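Secreted effector protein sseI (Salmonella enterica subsp. enterica serovar Typhimurium, PDB 4G29) is a secreted Salmonella virulence effector whose catalytic domain, a member of the cysteine protease superfamily, probably works through papain-like cysteine chemistry. Local coordinates at residues A[30-33]-A[34-38]; A[50-53]-A[54-58]; A[104-107]-A[108-111]; A[113-116]-A[117-121]. All coordinates share one frame; numbering follows the deposited sequence.

How the interactions relate
From the N terminus the four contacts run in series, none nesting in or crossing another, and each is local. Interaction 1 spans most of helix 29-36 and its C-terminal end, and interaction 2 ends the next helix, 42-55, with a Schellman motif that turns the chain toward strand 61-69; their nearest atoms are about 6 Å apart. Interaction 3 is a tight turn in the loop between strands 90-95 and 113-116. Interaction 4 adjoins it in sequence and turns strand 113-116, at one edge of the antiparallel sheet, into helix 117-126. Leu-109 of interaction 3 packs on that same helix, so interaction 3 ties the loop, and interaction 4 the edge strand, to it.

Interaction 1 of 4, residues A[30-33]-A[34-38]; sequences IINN and KIMNP
The side-chain amides of Asn-33 and Asn-37 meet with their planes 53° apart. Asn-37 ND2 approaches from above the carbonyl plane of Asn-33 and donates to Asn-33 OD1 at 3.2 Å, whereas OD1 lies close to the amide plane of Asn-37. The bond is fairly straight at the hydrogen (152°) but does not use a lone pair in the carbonyl plane. It runs beside the backbone bond from Asn-37 N to Asn-33 O (2.9 Å), so two bonds hold the first non-helical residue to the last turn. The third amide, Asn-32, has ND2 3.8 Å from Met-36 CE; a bend at the selenium (chi3 -50°) folds that methyl back toward it. Next round the helix, Ile-31 CG2 touches Ile-35 CD1 at 3.7 Å. Lys-34 runs extended alongside Ile-30, CE 4.0 Å from Ile-30 CG2, and its NZ goes on to hydrogen-bond Ser-44 OG in helix 42-55. The contact is thus the C-terminal end of helix 29-36, mostly at the surface: its isoleucine side lies against helix 18-26, with Ile-31 on Leu-25 and Ile-35 on Leu-22, and Ile-35 also reaches Pro-112, just before strand 113-116.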
ATOM      1  N   ILE A  30     -17.219  -2.073  11.042  1.00 22.20           N
ATOM      2  CA  ILE A  30     -17.027  -2.264   9.603  1.00 20.87           C
ATOM      3  C   ILE A  30     -15.501  -2.358   9.283  1.00 19.98           C
ATOM      4  O   ILE A  30     -15.036  -3.282   8.539  1.00 18.76           O
ATOM      5  CB  ILE A  30     -17.714  -1.132   8.839  1.00 21.47           C
ATOM      6  CG1 ILE A  30     -19.248  -1.274   8.925  1.00 20.68           C
ATOM      7  CG2 ILE A  30     -17.251  -1.121   7.382  1.00 21.42           C
ATOM      8  CD1 ILE A  30     -20.038  -0.113   8.418  1.00 25.46           C
ATOM      9  N   ILE A  31     -14.728  -1.418   9.842  1.00 20.51           N
ATOM     10  CA  ILE A  31     -13.250  -1.471   9.654  1.00 19.18           C
ATOM     11  C   ILE A  31     -12.647  -2.735  10.294  1.00 18.33           C
ATOM     12  O   ILE A  31     -11.788  -3.383   9.683  1.00 20.49           O
ATOM     13  CB  ILE A  31     -12.516  -0.191  10.120  1.00 20.01           C
ATOM     14  CG1 ILE A  31     -13.028   1.035   9.331  1.00 21.11           C
ATOM     15  CG2 ILE A  31     -10.970  -0.390  10.067  1.00 20.44           C
ATOM     16  CD1 ILE A  31     -12.480   2.358   9.740  1.00 26.47           C
ATOM     17  N   ASN A  32     -13.096  -3.096  11.487  1.00 20.59           N
ATOM     18  CA  ASN A  32     -12.665  -4.312  12.122  1.00 21.40           C
ATOM     19  C   ASN A  32     -12.886  -5.534  11.214  1.00 21.28           C
ATOM     20  O   ASN A  32     -11.988  -6.354  11.067  1.00 21.44           O
ATOM     21  CB  ASN A  32     -13.388  -4.539  13.448  1.00 22.71           C
ATOM     22  CG  ASN A  32     -12.781  -5.672  14.205  1.00 26.97           C
ATOM     23  OD1 ASN A  32     -11.558  -5.729  14.380  1.00 31.03           O
ATOM     24  ND2 ASN A  32     -13.596  -6.635  14.552  1.00 32.37           N
ATOM     25  N   ASN A  33     -14.048  -5.618  10.585  1.00 22.63           N
ATOM     26  CA  ASN A  33     -14.336  -6.773   9.719  1.00 23.14           C
ATOM     27  C   ASN A  33     -13.474  -6.771   8.484  1.00 22.76           C
ATOM     28  O   ASN A  33     -13.044  -7.826   8.036  1.00 22.57           O
ATOM     29  CB  ASN A  33     -15.761  -6.877   9.293  1.00 26.56           C
ATOM     30  CG  ASN A  33     -15.972  -8.035   8.266  1.00 31.54           C
ATOM     31  OD1 ASN A  33     -15.698  -9.218   8.573  1.00 37.14           O
ATOM     32  ND2 ASN A  33     -16.348  -7.679   7.029  1.00 36.39           N
ATOM     33  N   LYS A  34     -13.131  -5.584   7.979  1.00 20.35           N
ATOM     34  CA  LYS A  34     -12.309  -5.507   6.787  1.00 19.93           C
ATOM     35  C   LYS A  34     -10.835  -5.815   7.114  1.00 19.60           C
ATOM     36  O   LYS A  34     -10.111  -6.370   6.309  1.00 20.08           O
ATOM     37  CB  LYS A  34     -12.476  -4.132   6.158  1.00 20.09           C
ATOM     38  CG  LYS A  34     -13.818  -3.978   5.448  1.00 23.11           C
ATOM     39  CD  LYS A  34     -13.959  -2.653   4.764  1.00 23.47           C
ATOM     40  CE  LYS A  34     -15.359  -2.547   4.129  1.00 26.60           C
ATOM     41  NZ  LYS A  34     -15.540  -1.330   3.226  1.00 32.79           N
ATOM     42  N   ILE A  35     -10.387  -5.491   8.316  1.00 19.52           N
ATOM     43  CA  ILE A  35      -9.067  -5.876   8.761  1.00 20.14           C
ATOM     44  C   ILE A  35      -9.022  -7.381   9.038  1.00 21.62           C
ATOM     45  O   ILE A  35      -8.018  -8.029   8.808  1.00 22.45           O
ATOM     46  CB  ILE A  35      -8.589  -5.012   9.977  1.00 20.85           C
ATOM     47  CG1 ILE A  35      -8.410  -3.568   9.526  1.00 19.04           C
ATOM     48  CG2 ILE A  35      -7.319  -5.570  10.562  1.00 22.71           C
ATOM     49  CD1 ILE A  35      -8.046  -2.606  10.701  1.00 20.15           C
HETATM   50  N   MSE A  36     -10.088  -7.939   9.576  1.00 20.64           N
HETATM   51  CA  MSE A  36     -10.121  -9.384   9.754  1.00 21.03           C
HETATM   52  C   MSE A  36     -10.137 -10.138   8.440  1.00 20.81           C
HETATM   53  O   MSE A  36      -9.578 -11.232   8.331  1.00 21.83           O
HETATM   54  CB  MSE A  36     -11.346  -9.785  10.607  1.00 21.93           C
HETATM   55  CG  MSE A  36     -11.199 -11.124  11.190  1.00 25.12           C
HETATM   56 SE   MSE A  36     -12.631 -11.666  12.365  1.00 31.14          SE
HETATM   57  CE  MSE A  36     -12.625 -10.081  13.432  1.00 33.22           C
ATOM     58  N   ASN A  37     -10.794  -9.545   7.440  1.00 19.67           N
ATOM     59  CA  ASN A  37     -11.005 -10.088   6.110  1.00 18.75           C
ATOM     60  C   ASN A  37     -10.633  -9.108   5.014  1.00 19.08           C
ATOM     61  O   ASN A  37     -11.509  -8.579   4.341  1.00 20.55           O
ATOM     62  CB  ASN A  37     -12.450 -10.555   5.957  1.00 19.14           C
ATOM     63  CG  ASN A  37     -12.777 -11.748   6.884  1.00 20.81           C
ATOM     64  OD1 ASN A  37     -12.260 -12.844   6.695  1.00 20.59           O
ATOM     65  ND2 ASN A  37     -13.585 -11.496   7.918  1.00 21.82           N
ATOM     66  N   PRO A  38      -9.317  -8.936   4.793  1.00 20.38           N
ATOM     67  CA  PRO A  38      -8.794  -7.813   3.991  1.00 21.91           C
ATOM     68  C   PRO A  38      -8.851  -8.035   2.500  1.00 22.52           C
ATOM     69  O   PRO A  38      -8.668  -7.071   1.766  1.00 24.69           O
ATOM     70  CB  PRO A  38      -7.334  -7.748   4.445  1.00 22.20           C
ATOM     71  CG  PRO A  38      -7.010  -9.079   4.881  1.00 23.48           C
ATOM     72  CD  PRO A  38      -8.240  -9.554   5.565  1.00 21.26           C
TER

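Interaction 2 of 4, residues A[50-53]-A[54-58]; sequences SNFM and NEKGF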
ATOM      1  N   SER A  50      -8.153   7.679   5.301  1.00 19.14           N
ATOM      2  CA  SER A  50      -7.838   9.117   5.137  1.00 19.05           C
ATOM      3  C   SER A  50      -8.615   9.987   6.133  1.00 20.30           C
ATOM      4  O   SER A  50      -8.039  10.891   6.774  1.00 20.89           O
ATOM      5  CB  SER A  50      -8.168   9.556   3.705  1.00 20.82           C
ATOM      6  OG  SER A  50      -7.964  10.952   3.567  1.00 25.90           O
ATOM      7  N   ASN A  51      -9.936   9.760   6.254  1.00 18.81           N
ATOM      8  CA  ASN A  51     -10.719  10.532   7.232  1.00 21.39           C
ATOM      9  C   ASN A  51     -10.136  10.394   8.639  1.00 21.46           C
ATOM     10  O   ASN A  51     -10.063  11.362   9.384  1.00 22.19           O
ATOM     11  CB  ASN A  51     -12.170  10.052   7.231  1.00 21.79           C
ATOM     12  CG  ASN A  51     -12.920  10.430   5.964  1.00 21.23           C
ATOM     13  OD1 ASN A  51     -12.415  11.193   5.114  1.00 22.69           O
ATOM     14  ND2 ASN A  51     -14.125   9.888   5.811  1.00 20.69           N
ATOM     15  N   PHE A  52      -9.789   9.165   8.998  1.00 21.01           N
ATOM     16  CA  PHE A  52      -9.202   8.861  10.296  1.00 20.94           C
ATOM     17  C   PHE A  52      -7.907   9.651  10.523  1.00 21.75           C
ATOM     18  O   PHE A  52      -7.717  10.299  11.556  1.00 24.88           O
ATOM     19  CB  PHE A  52      -8.949   7.364  10.455  1.00 20.82           C
ATOM     20  CG  PHE A  52      -8.379   7.005  11.790  1.00 22.76           C
ATOM     21  CD1 PHE A  52      -9.199   6.860  12.889  1.00 26.17           C
ATOM     22  CD2 PHE A  52      -7.001   6.881  11.967  1.00 26.21           C
ATOM     23  CE1 PHE A  52      -8.643   6.553  14.132  1.00 29.06           C
ATOM     24  CE2 PHE A  52      -6.455   6.618  13.214  1.00 25.66           C
ATOM     25  CZ  PHE A  52      -7.276   6.433  14.275  1.00 28.06           C
HETATM   26  N   MSE A  53      -7.004   9.551   9.565  1.00 22.63           N
HETATM   27  CA  MSE A  53      -5.724  10.228   9.651  1.00 22.69           C
HETATM   28  C   MSE A  53      -5.871  11.744   9.765  1.00 24.05           C
HETATM   29  O   MSE A  53      -5.190  12.394  10.600  1.00 25.70           O
HETATM   30  CB  MSE A  53      -4.860   9.823   8.432  1.00 21.49           C
HETATM   31  CG  MSE A  53      -4.479   8.334   8.406  1.00 23.58           C
HETATM   32 SE   MSE A  53      -3.473   7.988   6.807  1.00 28.00          SE
HETATM   33  CE  MSE A  53      -1.960   9.040   7.182  1.00 24.34           C
ATOM     34  N   ASN A  54      -6.796  12.314   9.017  1.00 24.06           N
ATOM     35  CA  ASN A  54      -7.007  13.738   8.996  1.00 27.36           C
ATOM     36  C   ASN A  54      -7.493  14.176  10.357  1.00 28.98           C
ATOM     37  O   ASN A  54      -7.033  15.164  10.917  1.00 30.26           O
ATOM     38  CB  ASN A  54      -7.977  14.127   7.884  1.00 27.66           C
ATOM     39  CG  ASN A  54      -8.399  15.547   7.975  1.00 34.41           C
ATOM     40  OD1 ASN A  54      -7.641  16.453   7.646  1.00 38.59           O
ATOM     41  ND2 ASN A  54      -9.625  15.766   8.428  1.00 39.06           N
ATOM     42  N   GLU A  55      -8.392  13.393  10.925  1.00 29.10           N
ATOM     43  CA  GLU A  55      -8.941  13.778  12.209  1.00 32.38           C
ATOM     44  C   GLU A  55      -7.890  13.609  13.352  1.00 32.01           C
ATOM     45  O   GLU A  55      -7.951  14.257  14.373  1.00 35.52           O
ATOM     46  CB  GLU A  55     -10.233  13.021  12.436  1.00 32.93           C
ATOM     47  CG  GLU A  55     -11.120  13.718  13.458  1.00 35.33           C
ATOM     48  CD  GLU A  55     -10.839  13.240  14.844  1.00 40.92           C
ATOM     49  OE1 GLU A  55     -10.279  12.110  14.950  1.00 40.65           O
ATOM     50  OE2 GLU A  55     -11.157  13.983  15.811  1.00 34.96           O
ATOM     51  N   LYS A  56      -6.880  12.788  13.129  1.00 30.54           N
ATOM     52  CA  LYS A  56      -5.798  12.632  14.057  1.00 32.51           C
ATOM     53  C   LYS A  56      -4.719  13.701  13.894  1.00 33.72           C
ATOM     54  O   LYS A  56      -3.767  13.724  14.693  1.00 35.58           O
ATOM     55  CB  LYS A  56      -5.215  11.229  13.983  1.00 32.65           C
ATOM     56  CG  LYS A  56      -6.073  10.098  14.546  1.00 31.81           C
ATOM     57  CD  LYS A  56      -6.786  10.490  15.840  1.00 34.38           C
ATOM     58  CE  LYS A  56      -7.773   9.467  16.300  1.00 34.86           C
ATOM     59  NZ  LYS A  56      -8.525   9.860  17.560  1.00 39.18           N
ATOM     60  N   GLY A  57      -4.857  14.586  12.899  1.00 32.63           N
ATOM     61  CA  GLY A  57      -3.885  15.670  12.662  1.00 33.71           C
ATOM     62  C   GLY A  57      -2.743  15.340  11.699  1.00 32.39           C
ATOM     63  O   GLY A  57      -1.733  16.056  11.690  1.00 32.54           O
ATOM     64  N   PHE A  58      -2.897  14.286  10.879  1.00 29.12           N
ATOM     65  CA  PHE A  58      -1.979  14.059   9.762  1.00 27.87           C
ATOM     66  C   PHE A  58      -2.418  15.034   8.680  1.00 28.40           C
ATOM     67  O   PHE A  58      -3.612  15.324   8.556  1.00 30.92           O
ATOM     68  CB  PHE A  58      -2.057  12.619   9.232  1.00 25.89           C
ATOM     69  CG  PHE A  58      -1.484  11.610  10.164  1.00 25.53           C
ATOM     70  CD1 PHE A  58      -0.182  11.149   9.983  1.00 26.82           C
ATOM     71  CD2 PHE A  58      -2.223  11.109  11.201  1.00 25.28           C
ATOM     72  CE1 PHE A  58       0.360  10.246  10.828  1.00 28.97           C
ATOM     73  CE2 PHE A  58      -1.683  10.209  12.075  1.00 26.96           C
ATOM     74  CZ  PHE A  58      -0.397   9.748  11.881  1.00 30.32           C
TER
HETATM   75  O   HOH W   1     -11.821  13.644   8.718  1.00 24.23           O
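Met-53 and Phe-58 meet across a Schellman motif that ends helix 42-55. Gly-57 is the first residue to leave helical geometry, with a positive phi of 91°, and the chain turns out of the helix, so that Phe-58 N donates to Met-53 O at 3.0 Å, while Gly-57 N bonds to Asn-54 O. Lys-56 N adds a weak bond to Met-53 O beside its helical one to Phe-52 O. The tight part of the contact faces inward. Met-53, a selenomethionine bent at its last torsion, carries CE over the Phe-58 ring but off-centre, 4.3 Å from the ring centroid. Both side chains are buried, with Phe-94 of strand 90-95 touching each of them. A second aromatic contact lies nearer the surface: Lys-56 CG sits over one face of the Phe-52 ring, 4.1 Å from its centroid, and CE follows at 3.7 Å from Phe-52 CZ. The bend at chi2 (-40°) turns the chain so that CE passes the CZ end of the ring before NZ reaches its salt-bridge partner, Glu-24 of helix 18-26; Glu-55 OE1 is a long second partner. The solvent side is looser, and here one water makes the link: it accepts from the side-chain ND2 of exposed Asn-54 at 3.1 Å and donates to Asn-51 O at 3.0 Å. At the inner end the Phe-58 ring turns its edge to the helix, Met-53 O lying in the ring plane 3.3 Å from Phe-58 CD2.

Interaction 3 of 4, residues A[104-107]-A[108-111]; sequences RGMS and NLNG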
ATOM      1  N   ARG A 104      -0.278 -15.219  -0.349  1.00 44.81           N
ATOM      2  CA  ARG A 104       0.033 -15.084  -1.796  1.00 45.63           C
ATOM      3  C   ARG A 104       1.503 -14.851  -2.102  1.00 45.29           C
ATOM      4  O   ARG A 104       1.847 -14.088  -3.003  1.00 46.00           O
ATOM      5  CB  ARG A 104      -0.768 -13.934  -2.376  1.00 45.11           C
ATOM      6  CG  ARG A 104      -2.220 -14.196  -2.250  1.00 48.12           C
ATOM      7  CD  ARG A 104      -3.040 -12.974  -2.436  1.00 49.83           C
ATOM      8  NE  ARG A 104      -4.447 -13.355  -2.311  1.00 55.50           N
ATOM      9  CZ  ARG A 104      -5.434 -12.861  -3.054  1.00 59.32           C
ATOM     10  NH1 ARG A 104      -5.183 -11.943  -3.992  1.00 60.34           N
ATOM     11  NH2 ARG A 104      -6.678 -13.283  -2.854  1.00 61.39           N
ATOM     12  N   GLY A 105       2.368 -15.495  -1.333  1.00 45.95           N
ATOM     13  CA  GLY A 105       3.804 -15.374  -1.514  1.00 45.50           C
ATOM     14  C   GLY A 105       4.407 -14.156  -0.865  1.00 43.10           C
ATOM     15  O   GLY A 105       5.532 -13.791  -1.175  1.00 44.81           O
HETATM   16  N   MSE A 106       3.672 -13.508   0.039  1.00 40.77           N
HETATM   17  CA  MSE A 106       4.232 -12.439   0.837  1.00 38.04           C
HETATM   18  C   MSE A 106       3.836 -12.650   2.293  1.00 37.97           C
HETATM   19  O   MSE A 106       3.175 -11.822   2.912  1.00 35.26           O
HETATM   20  CB  MSE A 106       3.795 -11.070   0.287  1.00 36.36           C
HETATM   21  CG  MSE A 106       4.307 -10.891  -1.118  1.00 38.18           C
HETATM   22 SE   MSE A 106       3.805  -9.151  -1.850  1.00 43.57          SE
HETATM   23  CE  MSE A 106       2.281  -9.809  -2.874  1.00 47.70           C
ATOM     24  N   SER A 107       4.305 -13.776   2.837  1.00 39.70           N
ATOM     25  CA  SER A 107       3.908 -14.201   4.157  1.00 40.25           C
ATOM     26  C   SER A 107       4.356 -13.262   5.245  1.00 39.00           C
ATOM     27  O   SER A 107       3.773 -13.282   6.345  1.00 38.96           O
ATOM     28  CB  SER A 107       4.452 -15.593   4.470  1.00 43.03           C
ATOM     29  OG  SER A 107       5.834 -15.503   4.773  1.00 45.22           O
ATOM     30  N   ASN A 108       5.396 -12.479   4.979  1.00 37.64           N
ATOM     31  CA  ASN A 108       5.900 -11.483   5.917  1.00 37.07           C
ATOM     32  C   ASN A 108       4.929 -10.322   6.150  1.00 34.90           C
ATOM     33  O   ASN A 108       5.003  -9.632   7.171  1.00 34.65           O
ATOM     34  CB  ASN A 108       7.276 -10.964   5.469  1.00 38.46           C
ATOM     35  CG  ASN A 108       8.397 -12.038   5.583  1.00 43.20           C
ATOM     36  OD1 ASN A 108       8.348 -12.929   6.445  1.00 48.88           O
ATOM     37  ND2 ASN A 108       9.406 -11.948   4.713  1.00 47.15           N
ATOM     38  N   LEU A 109       3.990 -10.145   5.224  1.00 33.32           N
ATOM     39  CA  LEU A 109       2.880  -9.214   5.398  1.00 31.16           C
ATOM     40  C   LEU A 109       1.785  -9.923   6.171  1.00 30.67           C
ATOM     41  O   LEU A 109       0.811 -10.405   5.627  1.00 30.64           O
ATOM     42  CB  LEU A 109       2.352  -8.721   4.054  1.00 30.22           C
ATOM     43  CG  LEU A 109       3.404  -7.985   3.206  1.00 29.94           C
ATOM     44  CD1 LEU A 109       2.791  -7.328   1.973  1.00 24.98           C
ATOM     45  CD2 LEU A 109       4.148  -6.957   4.027  1.00 28.32           C
ATOM     46  N   ASN A 110       2.001 -10.026   7.475  1.00 30.60           N
ATOM     47  CA  ASN A 110       1.196 -10.861   8.310  1.00 30.61           C
ATOM     48  C   ASN A 110       0.291 -10.095   9.264  1.00 28.77           C
ATOM     49  O   ASN A 110      -0.298 -10.676  10.156  1.00 29.49           O
ATOM     50  CB  ASN A 110       2.099 -11.817   9.100  1.00 33.07           C
ATOM     51  CG  ASN A 110       3.112 -11.106   9.989  1.00 32.93           C
ATOM     52  OD1 ASN A 110       2.955  -9.941  10.378  1.00 35.98           O
ATOM     53  ND2 ASN A 110       4.145 -11.850  10.376  1.00 39.18           N
ATOM     54  N   GLY A 111       0.160  -8.797   9.047  1.00 27.03           N
ATOM     55  CA  GLY A 111      -0.846  -8.019   9.737  1.00 25.93           C
ATOM     56  C   GLY A 111      -0.974  -6.638   9.162  1.00 24.52           C
ATOM     57  O   GLY A 111      -0.162  -6.226   8.316  1.00 22.80           O
TER
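A type I beta turn runs from Met-106 to Leu-109 in the long loop that joins strands 90-95 and 113-116, and an inverse gamma turn centred on Leu-109 overlaps its end. Leu-109 N closes the first turn by donating to Met-106 O at 3.0 Å. The N-H points fairly well at the oxygen (151°), but the donor stands 46° out of the carbonyl plane, so it is met from above and not on a lone pair. The second turn is closed by a weak bond from Asn-110 N to Asn-108 O, also 3.0 Å. Among the buried side chains, Leu-109 CB lies 3.4 Å from Met-106 O, and Leu-109 CD1 touches Met-106 CB at 4.2 Å. At the exposed Ser-107, OG is only 3.1 Å from Asn-108 N but at too poor an angle for a bond; Asn-110 CB passes 3.5 Å from Ser-107 O. Leu-109 packs on Lys-123 and Tyr-124 of helix 117-126, near, without touching, Cys-42, His-80 and Asp-95, whose geometry is consistent with a catalytic triad. With a single backbone hydrogen bond between 104-107 and 108-111, the polar side chains turn to other parts of the chain: Asn-108 ND2 bonds to Met-126 O and Asn-110 OD1 to Asn-11 ND2, linking the turn to both, while the side chains of Met-106 and Leu-109 are buried.

Interaction 4 of 4, residues A[113-116]-A[117-121]; sequences LILS and ADEWV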
ATOM      1  N   LEU A 113      -0.364  -2.795   8.662  1.00 22.08           N
ATOM      2  CA  LEU A 113       0.852  -1.999   8.849  1.00 21.78           C
ATOM      3  C   LEU A 113       0.467  -0.546   9.097  1.00 21.52           C
ATOM      4  O   LEU A 113      -0.340   0.004   8.403  1.00 21.17           O
ATOM      5  CB  LEU A 113       1.717  -2.030   7.576  1.00 21.29           C
ATOM      6  CG  LEU A 113       2.106  -3.401   7.041  1.00 22.43           C
ATOM      7  CD1 LEU A 113       2.844  -3.244   5.695  1.00 20.79           C
ATOM      8  CD2 LEU A 113       2.857  -4.224   8.100  1.00 22.87           C
ATOM      9  N   ILE A 114       1.108   0.060  10.095  1.00 21.09           N
ATOM     10  CA  ILE A 114       1.136   1.529  10.229  1.00 21.00           C
ATOM     11  C   ILE A 114       2.609   1.849  10.548  1.00 21.33           C
ATOM     12  O   ILE A 114       3.100   1.574  11.658  1.00 23.00           O
ATOM     13  CB  ILE A 114       0.206   2.028  11.336  1.00 22.25           C
ATOM     14  CG1 ILE A 114      -1.237   1.564  11.121  1.00 21.44           C
ATOM     15  CG2 ILE A 114       0.240   3.620  11.434  1.00 24.53           C
ATOM     16  CD1 ILE A 114      -2.178   1.920  12.284  1.00 23.56           C
ATOM     17  N   LEU A 115       3.303   2.411   9.569  1.00 21.51           N
ATOM     18  CA  LEU A 115       4.736   2.499   9.576  1.00 22.42           C
ATOM     19  C   LEU A 115       5.201   3.825   9.051  1.00 22.11           C
ATOM     20  O   LEU A 115       4.479   4.478   8.336  1.00 22.53           O
ATOM     21  CB  LEU A 115       5.372   1.419   8.707  1.00 22.05           C
ATOM     22  CG  LEU A 115       5.238  -0.054   9.155  1.00 23.16           C
ATOM     23  CD1 LEU A 115       5.719  -0.974   8.087  1.00 24.04           C
ATOM     24  CD2 LEU A 115       6.084  -0.240  10.446  1.00 26.33           C
ATOM     25  N   SER A 116       6.437   4.229   9.347  1.00 21.94           N
ATOM     26  CA  SER A 116       6.968   5.359   8.568  1.00 23.71           C
ATOM     27  C   SER A 116       7.077   4.968   7.093  1.00 22.77           C
ATOM     28  O   SER A 116       7.066   3.777   6.748  1.00 23.86           O
ATOM     29  CB  SER A 116       8.339   5.804   9.055  1.00 26.02           C
ATOM     30  OG  SER A 116       9.363   4.903   8.622  1.00 27.11           O
ATOM     31  N   ALA A 117       7.195   5.949   6.206  1.00 24.28           N
ATOM     32  CA  ALA A 117       7.280   5.624   4.782  1.00 23.43           C
ATOM     33  C   ALA A 117       8.514   4.769   4.535  1.00 24.52           C
ATOM     34  O   ALA A 117       8.471   3.853   3.741  1.00 23.53           O
ATOM     35  CB  ALA A 117       7.342   6.864   3.930  1.00 25.89           C
ATOM     36  N   ASP A 118       9.632   5.045   5.204  1.00 26.70           N
ATOM     37  CA  ASP A 118      10.819   4.272   4.935  1.00 27.25           C
ATOM     38  C   ASP A 118      10.655   2.854   5.476  1.00 26.35           C
ATOM     39  O   ASP A 118      11.178   1.914   4.858  1.00 27.08           O
ATOM     40  CB  ASP A 118      12.060   4.915   5.554  1.00 29.52           C
ATOM     41  CG  ASP A 118      12.547   6.143   4.782  1.00 32.87           C
ATOM     42  OD1 ASP A 118      12.034   6.497   3.703  1.00 34.50           O
ATOM     43  OD2 ASP A 118      13.481   6.770   5.269  1.00 37.38           O
ATOM     44  N   GLU A 119       9.975   2.705   6.626  1.00 24.92           N
ATOM     45  CA  GLU A 119       9.771   1.387   7.207  1.00 24.93           C
ATOM     46  C   GLU A 119       8.845   0.587   6.327  1.00 23.90           C
ATOM     47  O   GLU A 119       9.030  -0.623   6.170  1.00 24.44           O
ATOM     48  CB  GLU A 119       9.228   1.476   8.627  1.00 25.31           C
ATOM     49  CG  GLU A 119      10.178   1.989   9.636  1.00 28.45           C
ATOM     50  CD  GLU A 119       9.538   2.383  10.951  1.00 31.05           C
ATOM     51  OE1 GLU A 119       8.345   2.739  11.011  1.00 26.84           O
ATOM     52  OE2 GLU A 119      10.281   2.371  11.963  1.00 34.75           O
ATOM     53  N   TRP A 120       7.850   1.264   5.727  1.00 21.86           N
ATOM     54  CA  TRP A 120       6.873   0.615   4.853  1.00 21.95           C
ATOM     55  C   TRP A 120       7.601   0.016   3.616  1.00 22.07           C
ATOM     56  O   TRP A 120       7.442  -1.155   3.253  1.00 22.38           O
ATOM     57  CB  TRP A 120       5.783   1.591   4.469  1.00 20.20           C
ATOM     58  CG  TRP A 120       4.683   1.030   3.558  1.00 17.72           C
ATOM     59  CD1 TRP A 120       3.551   0.389   3.956  1.00 19.08           C
ATOM     60  CD2 TRP A 120       4.674   1.029   2.131  1.00 19.52           C
ATOM     61  NE1 TRP A 120       2.819  -0.004   2.876  1.00 18.70           N
ATOM     62  CE2 TRP A 120       3.482   0.398   1.727  1.00 15.85           C
ATOM     63  CE3 TRP A 120       5.535   1.533   1.138  1.00 20.23           C
ATOM     64  CZ2 TRP A 120       3.147   0.251   0.441  1.00 18.82           C
ATOM     65  CZ3 TRP A 120       5.189   1.353  -0.178  1.00 19.86           C
ATOM     66  CH2 TRP A 120       4.001   0.726  -0.517  1.00 22.16           C
ATOM     67  N   VAL A 121       8.485   0.800   3.014  1.00 22.76           N
ATOM     68  CA  VAL A 121       9.223   0.320   1.868  1.00 23.30           C
ATOM     69  C   VAL A 121      10.083  -0.900   2.232  1.00 24.26           C
ATOM     70  O   VAL A 121      10.185  -1.865   1.477  1.00 23.54           O
ATOM     71  CB  VAL A 121      10.115   1.435   1.310  1.00 24.59           C
ATOM     72  CG1 VAL A 121      11.098   0.831   0.289  1.00 26.12           C
ATOM     73  CG2 VAL A 121       9.295   2.475   0.676  1.00 24.18           C
TER
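Between Ser-116 and Ala-117 the backbone passes without an intervening loop from strand to helix, the axes of segments 113-116 and 117-121 inclined at 120° and approaching to 4.8 Å. Ser-116 is the N-cap. Its OG lies between its own N and carbonyl carbon (chi1 76°), which sets it to accept from Glu-119 N at 3.0 Å. Glu-119 returns the bond: OE1, met on the anti side and somewhat out of the carboxylate plane, accepts from Ser-116 N at 2.9 Å in a nearly straight line (163°). The helix proper begins with Trp-120 N donating to Ser-116 O at 2.8 Å. The carboxylate is held further by Tyr-10 OH on OE2 and, weakly, by Thr-13 OG1 on OE1. Leu-115 packs on the first turn, with CD1 3.8 Å from Trp-120 CA and CD2 3.8 Å from Glu-119 OE1, a methyl beside the oxygen that also accepts from Ser-116 N. Leu-113, crossing Trp-120 at about a right angle, brings CD1 to 4.1 Å from Trp-120 CD1. The indole NE1 donates to Asp-95 OD2, a bond that probably helps to orient Asp-95. Reciprocal bonds between Ser-116 and Glu-119 define a capping box, here starting a helix at the edge strand of the antiparallel sheet; Asp-95 beside it shows, with Cys-42 and His-80, geometry consistent with a Cys-His-Asp triad, as expected for the papain-like fold.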